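Local atomic coordinates of glucuronan lyase A (Trichoderma reesei, PDB entry 2ZZJ), a protein that probably cleaves beta-1,4-linked glucuronan chains from within as a polysaccharide lyase, and binds a calcium ion. Residues Arg51-Arg64 with Thr186-Tyr200. Numbering follows the deposited sequence.
Sequences RYHSEVDHNRGYQR and TVDDDSVFQFRVGLY
R196 lies alongside D57, its partner in a non-hydrogen-bonded antiparallel pair, and reaches on to E55, two residues earlier on that strand. Its CB lies near V56 O and D57 OD1. With CG anti to the carbonyl carbon (chi1 -57°), the chain runs extended to NE, along D57. R196 CG and R196 CD both pass D57 OD1 at 3.3 Å. R196 NE has D57 OD1 3.4 Å off, well out of the guanidinium plane, an attraction of charges alone; its N-H, with that of NH2, points at Q194 OE1, a side-on grip by two nitrogens. R196 NH1 makes a bent salt-bridge bond (142°) to E55 OE1 at 3.1 Å, on the syn side, carboxylate and guanidinium nearly perpendicular. Q91 hydrogen-bonds E55 OE2, and R17 pairs with both acids. A leucine in place of R196 would probably leave E55 and D57 short of positive charge and set the Q194 amide free to turn. Further along this face H53 and Y200 form an offset stack. On the other face, past a classic beta bulge where G61 and Y62 face F193, Y62 OH hydrogen-bonds T186 OG1 (2.7 Å). Within the beta-jelly roll, strand 53-63 runs between 15-18 and 192-197; strand 86-95 flanks 192-197 beyond, its Q91 and I93 touching R196.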
ATOM      1  N   ARG A  51       3.216 -12.194 -11.636  1.00 25.33           N
ATOM      2  CA  ARG A  51       3.018 -11.546 -10.328  1.00 24.02           C
ATOM      3  C   ARG A  51       1.593 -11.694  -9.839  1.00 22.52           C
ATOM      4  O   ARG A  51       0.736 -12.204 -10.555  1.00 21.21           O
ATOM      5  CB  ARG A  51       3.509 -10.087 -10.350  1.00 23.97           C
ATOM      6  CG  ARG A  51       5.028  -9.998 -10.389  1.00 25.95           C
ATOM      7  CD  ARG A  51       5.554  -8.586 -10.370  1.00 27.10           C
ATOM      8  NE  ARG A  51       7.025  -8.504 -10.409  1.00 29.20           N
ATOM      9  CZ  ARG A  51       7.752  -8.561 -11.528  1.00 32.28           C
ATOM     10  NH1 ARG A  51       7.149  -8.701 -12.707  1.00 34.76           N
ATOM     11  NH2 ARG A  51       9.081  -8.457 -11.482  1.00 31.40           N
ATOM     12  N   TYR A  52       1.350 -11.292  -8.587  1.00 20.79           N
ATOM     13  CA  TYR A  52       0.132 -11.658  -7.898  1.00 18.73           C
ATOM     14  C   TYR A  52      -0.487 -10.411  -7.255  1.00 18.36           C
ATOM     15  O   TYR A  52      -0.587 -10.316  -6.027  1.00 17.33           O
ATOM     16  CB  TYR A  52       0.476 -12.663  -6.802  1.00 18.92           C
ATOM     17  CG  TYR A  52       0.854 -14.077  -7.252  1.00 19.04           C
ATOM     18  CD1 TYR A  52      -0.122 -15.048  -7.459  1.00 17.47           C
ATOM     19  CD2 TYR A  52       2.210 -14.456  -7.375  1.00 20.29           C
ATOM     20  CE1 TYR A  52       0.234 -16.382  -7.833  1.00 18.94           C
ATOM     21  CE2 TYR A  52       2.568 -15.779  -7.737  1.00 18.85           C
ATOM     22  CZ  TYR A  52       1.575 -16.715  -7.960  1.00 19.46           C
ATOM     23  OH  TYR A  52       1.932 -18.019  -8.294  1.00 21.33           O
ATOM     24  N   HIS A  53      -0.897  -9.459  -8.092  1.00 17.07           N
ATOM     25  CA  HIS A  53      -1.545  -8.220  -7.622  1.00 17.06           C
ATOM     26  C   HIS A  53      -3.051  -8.366  -7.671  1.00 16.15           C
ATOM     27  O   HIS A  53      -3.623  -8.692  -8.721  1.00 16.66           O
ATOM     28  CB  HIS A  53      -1.249  -7.056  -8.566  1.00 17.33           C
ATOM     29  CG  HIS A  53       0.174  -6.633  -8.631  1.00 16.77           C
ATOM     30  ND1 HIS A  53       1.071  -7.184  -9.524  1.00 17.62           N
ATOM     31  CD2 HIS A  53       0.836  -5.638  -7.997  1.00 17.17           C
ATOM     32  CE1 HIS A  53       2.227  -6.564  -9.417  1.00 18.04           C
ATOM     33  NE2 HIS A  53       2.112  -5.619  -8.501  1.00 19.48           N
ATOM     34  N   SER A  54      -3.718  -8.085  -6.558  1.00 14.49           N
ATOM     35  CA  SER A  54      -5.177  -7.861  -6.579  1.00 14.72           C
ATOM     36  C   SER A  54      -5.394  -6.480  -5.940  1.00 15.16           C
ATOM     37  O   SER A  54      -5.397  -6.361  -4.718  1.00 13.90           O
ATOM     38  CB  SER A  54      -5.928  -8.939  -5.807  1.00 15.78           C
ATOM     39  OG  SER A  54      -5.964 -10.167  -6.503  1.00 14.13           O
ATOM     40  N   GLU A  55      -5.534  -5.437  -6.761  1.00 13.96           N
ATOM     41  CA  GLU A  55      -5.448  -4.047  -6.285  1.00 14.20           C
ATOM     42  C   GLU A  55      -6.499  -3.158  -6.969  1.00 14.62           C
ATOM     43  O   GLU A  55      -7.027  -3.511  -8.049  1.00 13.07           O
ATOM     44  CB  GLU A  55      -4.055  -3.442  -6.596  1.00 13.29           C
ATOM     45  CG  GLU A  55      -2.882  -4.003  -5.750  1.00 14.09           C
ATOM     46  CD  GLU A  55      -1.523  -3.519  -6.227  1.00 16.14           C
ATOM     47  OE1 GLU A  55      -1.330  -3.370  -7.471  1.00 16.56           O
ATOM     48  OE2 GLU A  55      -0.645  -3.274  -5.367  1.00 15.25           O
ATOM     49  N   VAL A  56      -6.808  -2.037  -6.320  1.00 13.27           N
ATOM     50  CA  VAL A  56      -7.566  -0.971  -6.956  1.00 13.06           C
ATOM     51  C   VAL A  56      -6.707   0.272  -6.935  1.00 14.21           C
ATOM     52  O   VAL A  56      -5.949   0.492  -5.981  1.00 13.87           O
ATOM     53  CB  VAL A  56      -8.909  -0.726  -6.288  1.00 11.27           C
ATOM     54  CG1 VAL A  56      -9.823  -1.942  -6.535  1.00 12.91           C
ATOM     55  CG2 VAL A  56      -8.721  -0.469  -4.728  1.00 11.56           C
ATOM     56  N   ASP A  57      -6.772   1.065  -8.021  1.00 14.76           N
ATOM     57  CA  ASP A  57      -5.807   2.159  -8.215  1.00 15.88           C
ATOM     58  C   ASP A  57      -6.522   3.491  -8.128  1.00 15.73           C
ATOM     59  O   ASP A  57      -7.603   3.670  -8.732  1.00 14.99           O
ATOM     60  CB  ASP A  57      -5.135   2.143  -9.603  1.00 17.99           C
ATOM     61  CG  ASP A  57      -4.286   0.907  -9.871  1.00 21.55           C
ATOM     62  OD1 ASP A  57      -4.143   0.056  -8.968  1.00 19.33           O
ATOM     63  OD2 ASP A  57      -3.810   0.778 -11.053  1.00 22.98           O
ATOM     64  N   HIS A  58      -5.921   4.412  -7.385  1.00 14.89           N
ATOM     65  CA  HIS A  58      -6.295   5.821  -7.427  1.00 15.58           C
ATOM     66  C   HIS A  58      -5.117   6.523  -8.071  1.00 15.94           C
ATOM     67  O   HIS A  58      -4.085   6.685  -7.446  1.00 15.30           O
ATOM     68  CB  HIS A  58      -6.518   6.380  -6.024  1.00 14.19           C
ATOM     69  CG  HIS A  58      -6.745   7.860  -5.989  1.00 15.44           C
ATOM     70  ND1 HIS A  58      -7.873   8.450  -6.531  1.00 17.37           N
ATOM     71  CD2 HIS A  58      -6.014   8.867  -5.456  1.00 15.23           C
ATOM     72  CE1 HIS A  58      -7.818   9.758  -6.344  1.00 16.70           C
ATOM     73  NE2 HIS A  58      -6.700  10.039  -5.704  1.00 16.76           N
ATOM     74  N   ASN A  59      -5.265   6.920  -9.331  1.00 17.98           N
ATOM     75  CA  ASN A  59      -4.099   7.438 -10.074  1.00 19.66           C
ATOM     76  C   ASN A  59      -3.396   8.644  -9.487  1.00 20.28           C
ATOM     77  O   ASN A  59      -2.167   8.746  -9.533  1.00 20.30           O
ATOM     78  CB  ASN A  59      -4.484   7.676 -11.543  1.00 20.34           C
ATOM     79  CG  ASN A  59      -4.677   6.383 -12.297  1.00 23.14           C
ATOM     80  OD1 ASN A  59      -4.074   5.363 -11.946  1.00 22.86           O
ATOM     81  ND2 ASN A  59      -5.540   6.403 -13.325  1.00 25.01           N
ATOM     82  N   ARG A  60      -4.170   9.541  -8.882  1.00 20.46           N
ATOM     83  CA  ARG A  60      -3.608  10.768  -8.335  1.00 22.32           C
ATOM     84  C   ARG A  60      -3.175  10.578  -6.879  1.00 21.11           C
ATOM     85  O   ARG A  60      -3.806  11.095  -5.952  1.00 20.46           O
ATOM     86  CB  ARG A  60      -4.577  11.962  -8.533  1.00 23.32           C
ATOM     87  CG  ARG A  60      -4.827  12.302 -10.049  1.00 25.40           C
ATOM     88  CD  ARG A  60      -5.600  13.634 -10.315  1.00 26.73           C
ATOM     89  NE  ARG A  60      -6.170  13.696 -11.678  1.00 33.58           N
ATOM     90  CZ  ARG A  60      -5.580  14.300 -12.723  1.00 39.34           C
ATOM     91  NH1 ARG A  60      -4.389  14.895 -12.582  1.00 39.54           N
ATOM     92  NH2 ARG A  60      -6.173  14.312 -13.921  1.00 38.63           N
ATOM     93  N   GLY A  61      -2.102   9.813  -6.675  1.00 20.51           N
ATOM     94  CA  GLY A  61      -1.590   9.543  -5.330  1.00 18.75           C
ATOM     95  C   GLY A  61      -0.800  10.687  -4.749  1.00 18.30           C
ATOM     96  O   GLY A  61      -1.181  11.266  -3.743  1.00 18.49           O
ATOM     97  N   TYR A  62       0.347  11.014  -5.353  1.00 18.60           N
ATOM     98  CA  TYR A  62       1.061  12.213  -4.952  1.00 19.28           C
ATOM     99  C   TYR A  62       1.980  12.679  -6.069  1.00 21.21           C
ATOM    100  O   TYR A  62       2.198  11.938  -7.036  1.00 19.03           O
ATOM    101  CB  TYR A  62       1.857  12.006  -3.671  1.00 19.45           C
ATOM    102  CG  TYR A  62       3.120  11.176  -3.782  1.00 18.90           C
ATOM    103  CD1 TYR A  62       3.123   9.822  -3.435  1.00 18.26           C
ATOM    104  CD2 TYR A  62       4.325  11.753  -4.157  1.00 17.84           C
ATOM    105  CE1 TYR A  62       4.297   9.054  -3.518  1.00 19.35           C
ATOM    106  CE2 TYR A  62       5.515  10.987  -4.245  1.00 18.25           C
ATOM    107  CZ  TYR A  62       5.495   9.642  -3.930  1.00 21.30           C
ATOM    108  OH  TYR A  62       6.657   8.867  -4.017  1.00 19.81           O
ATOM    109  N   GLN A  63       2.476  13.901  -5.891  1.00 23.46           N
ATOM    110  CA  GLN A  63       3.590  14.462  -6.657  1.00 26.81           C
ATOM    111  C   GLN A  63       4.491  15.145  -5.655  1.00 26.89           C
ATOM    112  O   GLN A  63       4.013  15.738  -4.699  1.00 27.56           O
ATOM    113  CB  GLN A  63       3.033  15.485  -7.639  1.00 27.78           C
ATOM    114  CG  GLN A  63       4.022  16.012  -8.630  1.00 33.32           C
ATOM    115  CD  GLN A  63       3.343  16.849  -9.699  1.00 38.32           C
ATOM    116  OE1 GLN A  63       2.111  17.018  -9.704  1.00 41.39           O
ATOM    117  NE2 GLN A  63       4.133  17.356 -10.621  1.00 41.59           N
ATOM    118  N   ARG A  64       5.809  15.031  -5.830  1.00 28.09           N
ATOM    119  CA  ARG A  64       6.765  15.682  -4.945  1.00 28.86           C
ATOM    120  C   ARG A  64       6.448  17.175  -4.762  1.00 28.40           C
ATOM    121  O   ARG A  64       5.962  17.821  -5.681  1.00 29.15           O
ATOM    122  CB  ARG A  64       8.148  15.467  -5.535  1.00 29.72           C
ATOM    123  CG  ARG A  64       9.201  16.407  -5.133  1.00 33.10           C
ATOM    124  CD  ARG A  64       9.883  16.788  -6.421  1.00 37.96           C
ATOM    125  NE  ARG A  64      11.316  16.858  -6.288  1.00 40.54           N
ATOM    126  CZ  ARG A  64      12.141  17.197  -7.273  1.00 39.78           C
ATOM    127  NH1 ARG A  64      11.679  17.493  -8.479  1.00 38.35           N
ATOM    128  NH2 ARG A  64      13.432  17.229  -7.030  1.00 42.89           N
ATOM    129  N   THR A 186      10.762  10.879  -1.190  1.00 27.31           N
ATOM    130  CA  THR A 186      10.549  10.463  -2.576  1.00 26.74           C
ATOM    131  C   THR A 186      11.795  10.789  -3.412  1.00 28.35           C
ATOM    132  O   THR A 186      12.690  11.501  -2.938  1.00 28.06           O
ATOM    133  CB  THR A 186       9.247  11.056  -3.223  1.00 26.75           C
ATOM    134  OG1 THR A 186       8.901  10.350  -4.427  1.00 23.79           O
ATOM    135  CG2 THR A 186       9.364  12.568  -3.513  1.00 25.93           C
ATOM    136  N   VAL A 187      11.838  10.266  -4.636  1.00 28.88           N
ATOM    137  CA  VAL A 187      12.929  10.545  -5.569  1.00 30.64           C
ATOM    138  C   VAL A 187      12.858  11.984  -6.097  1.00 31.34           C
ATOM    139  O   VAL A 187      11.798  12.616  -6.075  1.00 30.90           O
ATOM    140  CB  VAL A 187      12.994   9.506  -6.754  1.00 29.58           C
ATOM    141  CG1 VAL A 187      13.379   8.114  -6.231  1.00 31.03           C
ATOM    142  CG2 VAL A 187      11.707   9.435  -7.527  1.00 30.89           C
ATOM    143  N   ASP A 188      13.994  12.502  -6.565  1.00 32.59           N
ATOM    144  CA  ASP A 188      14.067  13.903  -6.976  1.00 33.94           C
ATOM    145  C   ASP A 188      13.542  14.197  -8.395  1.00 33.86           C
ATOM    146  O   ASP A 188      14.252  14.804  -9.201  1.00 34.05           O
ATOM    147  CB  ASP A 188      15.489  14.479  -6.749  1.00 34.40           C
ATOM    148  CG  ASP A 188      16.571  13.784  -7.590  1.00 36.83           C
ATOM    149  OD1 ASP A 188      16.282  12.730  -8.201  1.00 37.03           O
ATOM    150  OD2 ASP A 188      17.719  14.314  -7.649  1.00 37.87           O
ATOM    151  N   ASP A 189      12.305  13.789  -8.685  1.00 33.38           N
ATOM    152  CA  ASP A 189      11.581  14.226  -9.893  1.00 33.78           C
ATOM    153  C   ASP A 189      10.086  14.571  -9.629  1.00 33.48           C
ATOM    154  O   ASP A 189       9.645  14.580  -8.474  1.00 33.80           O
ATOM    155  CB  ASP A 189      11.727  13.228 -11.050  1.00 33.68           C
ATOM    156  CG  ASP A 189      10.955  11.936 -10.824  1.00 37.36           C
ATOM    157  OD1 ASP A 189       9.949  11.934 -10.045  1.00 35.86           O
ATOM    158  OD2 ASP A 189      11.337  10.919 -11.461  1.00 37.44           O
ATOM    159  N   ASP A 190       9.327  14.831 -10.691  1.00 32.70           N
ATOM    160  CA  ASP A 190       7.927  15.291 -10.567  1.00 32.66           C
ATOM    161  C   ASP A 190       6.911  14.287 -11.153  1.00 31.53           C
ATOM    162  O   ASP A 190       5.826  14.660 -11.598  1.00 31.17           O
ATOM    163  CB  ASP A 190       7.744  16.675 -11.215  1.00 32.97           C
ATOM    164  CG  ASP A 190       8.737  17.711 -10.706  1.00 34.96           C
ATOM    165  OD1 ASP A 190       9.041  17.760  -9.493  1.00 37.94           O
ATOM    166  OD2 ASP A 190       9.223  18.505 -11.540  1.00 38.52           O
ATOM    167  N   SER A 191       7.271  13.003 -11.160  1.00 30.71           N
ATOM    168  CA  SER A 191       6.336  11.950 -11.574  1.00 29.58           C
ATOM    169  C   SER A 191       5.104  12.013 -10.648  1.00 27.81           C
ATOM    170  O   SER A 191       5.224  12.403  -9.497  1.00 27.79           O
ATOM    171  CB  SER A 191       6.985  10.556 -11.432  1.00 29.75           C
ATOM    172  OG  SER A 191       8.388  10.545 -11.747  1.00 32.47           O
ATOM    173  N   VAL A 192       3.943  11.642 -11.168  1.00 26.45           N
ATOM    174  CA  VAL A 192       2.744  11.490 -10.342  1.00 24.98           C
ATOM    175  C   VAL A 192       2.629  10.000 -10.000  1.00 23.34           C
ATOM    176  O   VAL A 192       2.546   9.165 -10.885  1.00 23.33           O
ATOM    177  CB  VAL A 192       1.478  12.015 -11.047  1.00 25.51           C
ATOM    178  CG1 VAL A 192       0.227  11.739 -10.197  1.00 23.56           C
ATOM    179  CG2 VAL A 192       1.610  13.518 -11.324  1.00 24.68           C
ATOM    180  N   PHE A 193       2.682   9.699  -8.707  1.00 22.52           N
ATOM    181  CA  PHE A 193       2.616   8.311  -8.208  1.00 21.14           C
ATOM    182  C   PHE A 193       1.168   7.954  -7.931  1.00 20.10           C
ATOM    183  O   PHE A 193       0.438   8.761  -7.318  1.00 19.34           O
ATOM    184  CB  PHE A 193       3.364   8.232  -6.905  1.00 20.70           C
ATOM    185  CG  PHE A 193       4.867   8.133  -7.057  1.00 22.56           C
ATOM    186  CD1 PHE A 193       5.498   6.892  -6.951  1.00 20.49           C
ATOM    187  CD2 PHE A 193       5.654   9.282  -7.293  1.00 23.94           C
ATOM    188  CE1 PHE A 193       6.893   6.790  -7.061  1.00 23.11           C
ATOM    189  CE2 PHE A 193       7.061   9.197  -7.398  1.00 23.21           C
ATOM    190  CZ  PHE A 193       7.680   7.960  -7.297  1.00 21.44           C
ATOM    191  N   GLN A 194       0.760   6.760  -8.350  1.00 18.71           N
ATOM    192  CA  GLN A 194      -0.563   6.234  -8.030  1.00 18.86           C
ATOM    193  C   GLN A 194      -0.574   5.822  -6.564  1.00 17.96           C
ATOM    194  O   GLN A 194       0.470   5.528  -5.992  1.00 17.44           O
ATOM    195  CB  GLN A 194      -0.870   4.995  -8.853  1.00 18.52           C
ATOM    196  CG  GLN A 194      -0.630   5.121 -10.346  1.00 22.11           C
ATOM    197  CD  GLN A 194      -0.874   3.830 -11.032  1.00 26.83           C
ATOM    198  OE1 GLN A 194      -0.777   2.760 -10.426  1.00 29.03           O
ATOM    199  NE2 GLN A 194      -1.194   3.897 -12.326  1.00 31.36           N
ATOM    200  N   PHE A 195      -1.764   5.819  -5.964  1.00 17.11           N
ATOM    201  CA  PHE A 195      -1.947   5.246  -4.632  1.00 16.00           C
ATOM    202  C   PHE A 195      -2.801   4.014  -4.868  1.00 15.22           C
ATOM    203  O   PHE A 195      -3.938   4.115  -5.365  1.00 15.65           O
ATOM    204  CB  PHE A 195      -2.658   6.246  -3.733  1.00 15.87           C
ATOM    205  CG  PHE A 195      -3.013   5.698  -2.379  1.00 15.47           C
ATOM    206  CD1 PHE A 195      -2.103   4.909  -1.663  1.00 16.03           C
ATOM    207  CD2 PHE A 195      -4.276   5.963  -1.829  1.00 16.06           C
ATOM    208  CE1 PHE A 195      -2.421   4.399  -0.378  1.00 16.13           C
ATOM    209  CE2 PHE A 195      -4.620   5.448  -0.527  1.00 13.94           C
ATOM    210  CZ  PHE A 195      -3.700   4.675   0.177  1.00 15.03           C
ATOM    211  N   ARG A 196      -2.245   2.844  -4.562  1.00 13.56           N
ATOM    212  CA  ARG A 196      -2.978   1.603  -4.723  1.00 13.10           C
ATOM    213  C   ARG A 196      -3.239   0.958  -3.366  1.00 13.29           C
ATOM    214  O   ARG A 196      -2.357   0.974  -2.468  1.00 11.81           O
ATOM    215  CB  ARG A 196      -2.182   0.606  -5.549  1.00 13.73           C
ATOM    216  CG  ARG A 196      -1.779   1.124  -6.922  1.00 14.88           C
ATOM    217  CD  ARG A 196      -1.170  -0.019  -7.654  1.00 19.00           C
ATOM    218  NE  ARG A 196      -0.714   0.385  -8.979  1.00 18.38           N
ATOM    219  CZ  ARG A 196       0.017  -0.401  -9.763  1.00 24.17           C
ATOM    220  NH1 ARG A 196       0.367  -1.633  -9.353  1.00 22.34           N
ATOM    221  NH2 ARG A 196       0.409   0.057 -10.945  1.00 23.21           N
ATOM    222  N   VAL A 197      -4.434   0.386  -3.218  1.00 13.00           N
ATOM    223  CA  VAL A 197      -4.658  -0.501  -2.069  1.00 12.84           C
ATOM    224  C   VAL A 197      -5.026  -1.893  -2.572  1.00 12.92           C
ATOM    225  O   VAL A 197      -5.750  -2.049  -3.577  1.00 12.64           O
ATOM    226  CB  VAL A 197      -5.668   0.054  -0.985  1.00 14.41           C
ATOM    227  CG1 VAL A 197      -5.217   1.423  -0.427  1.00 16.09           C
ATOM    228  CG2 VAL A 197      -7.120   0.068  -1.503  1.00 14.73           C
ATOM    229  N   GLY A 198      -4.532  -2.920  -1.891  1.00 11.56           N
ATOM    230  CA  GLY A 198      -4.881  -4.269  -2.287  1.00 11.24           C
ATOM    231  C   GLY A 198      -3.814  -5.290  -1.965  1.00 11.92           C
ATOM    232  O   GLY A 198      -2.677  -4.938  -1.617  1.00 12.62           O
ATOM    233  N   LEU A 199      -4.204  -6.553  -2.108  1.00 12.20           N
ATOM    234  CA  LEU A 199      -3.317  -7.669  -1.748  1.00 12.98           C
ATOM    235  C   LEU A 199      -2.373  -7.908  -2.913  1.00 13.81           C
ATOM    236  O   LEU A 199      -2.816  -8.276  -4.024  1.00 15.00           O
ATOM    237  CB  LEU A 199      -4.155  -8.921  -1.464  1.00 12.26           C
ATOM    238  CG  LEU A 199      -3.333 -10.210  -1.212  1.00 13.26           C
ATOM    239  CD1 LEU A 199      -2.330 -10.054  -0.015  1.00 14.10           C
ATOM    240  CD2 LEU A 199      -4.305 -11.318  -0.958  1.00 13.78           C
ATOM    241  N   TYR A 200      -1.090  -7.712  -2.654  1.00 14.21           N
ATOM    242  CA  TYR A 200      -0.032  -7.957  -3.631  1.00 14.41           C
ATOM    243  C   TYR A 200       0.961  -8.943  -3.042  1.00 14.33           C
ATOM    244  O   TYR A 200       1.764  -8.608  -2.159  1.00 14.06           O
ATOM    245  CB  TYR A 200       0.610  -6.626  -4.056  1.00 15.21           C
ATOM    246  CG  TYR A 200       1.909  -6.745  -4.842  1.00 17.10           C
ATOM    247  CD1 TYR A 200       2.094  -7.780  -5.763  1.00 20.28           C
ATOM    248  CD2 TYR A 200       2.908  -5.780  -4.728  1.00 17.68           C
ATOM    249  CE1 TYR A 200       3.275  -7.878  -6.514  1.00 21.13           C
ATOM    250  CE2 TYR A 200       4.112  -5.876  -5.458  1.00 19.67           C
ATOM    251  CZ  TYR A 200       4.261  -6.922  -6.361  1.00 20.45           C
ATOM    252  OH  TYR A 200       5.420  -7.046  -7.094  1.00 19.28           O
TER
HETATM  253  O   HOH W   1      -0.477  -3.600  -2.647  1.00 15.40           O
HETATM  254  O   HOH W   2      -0.473   8.703 -11.752  1.00 35.22           O
HETATM  255  O   HOH W   3       7.316  13.433  -7.817  1.00 32.54           O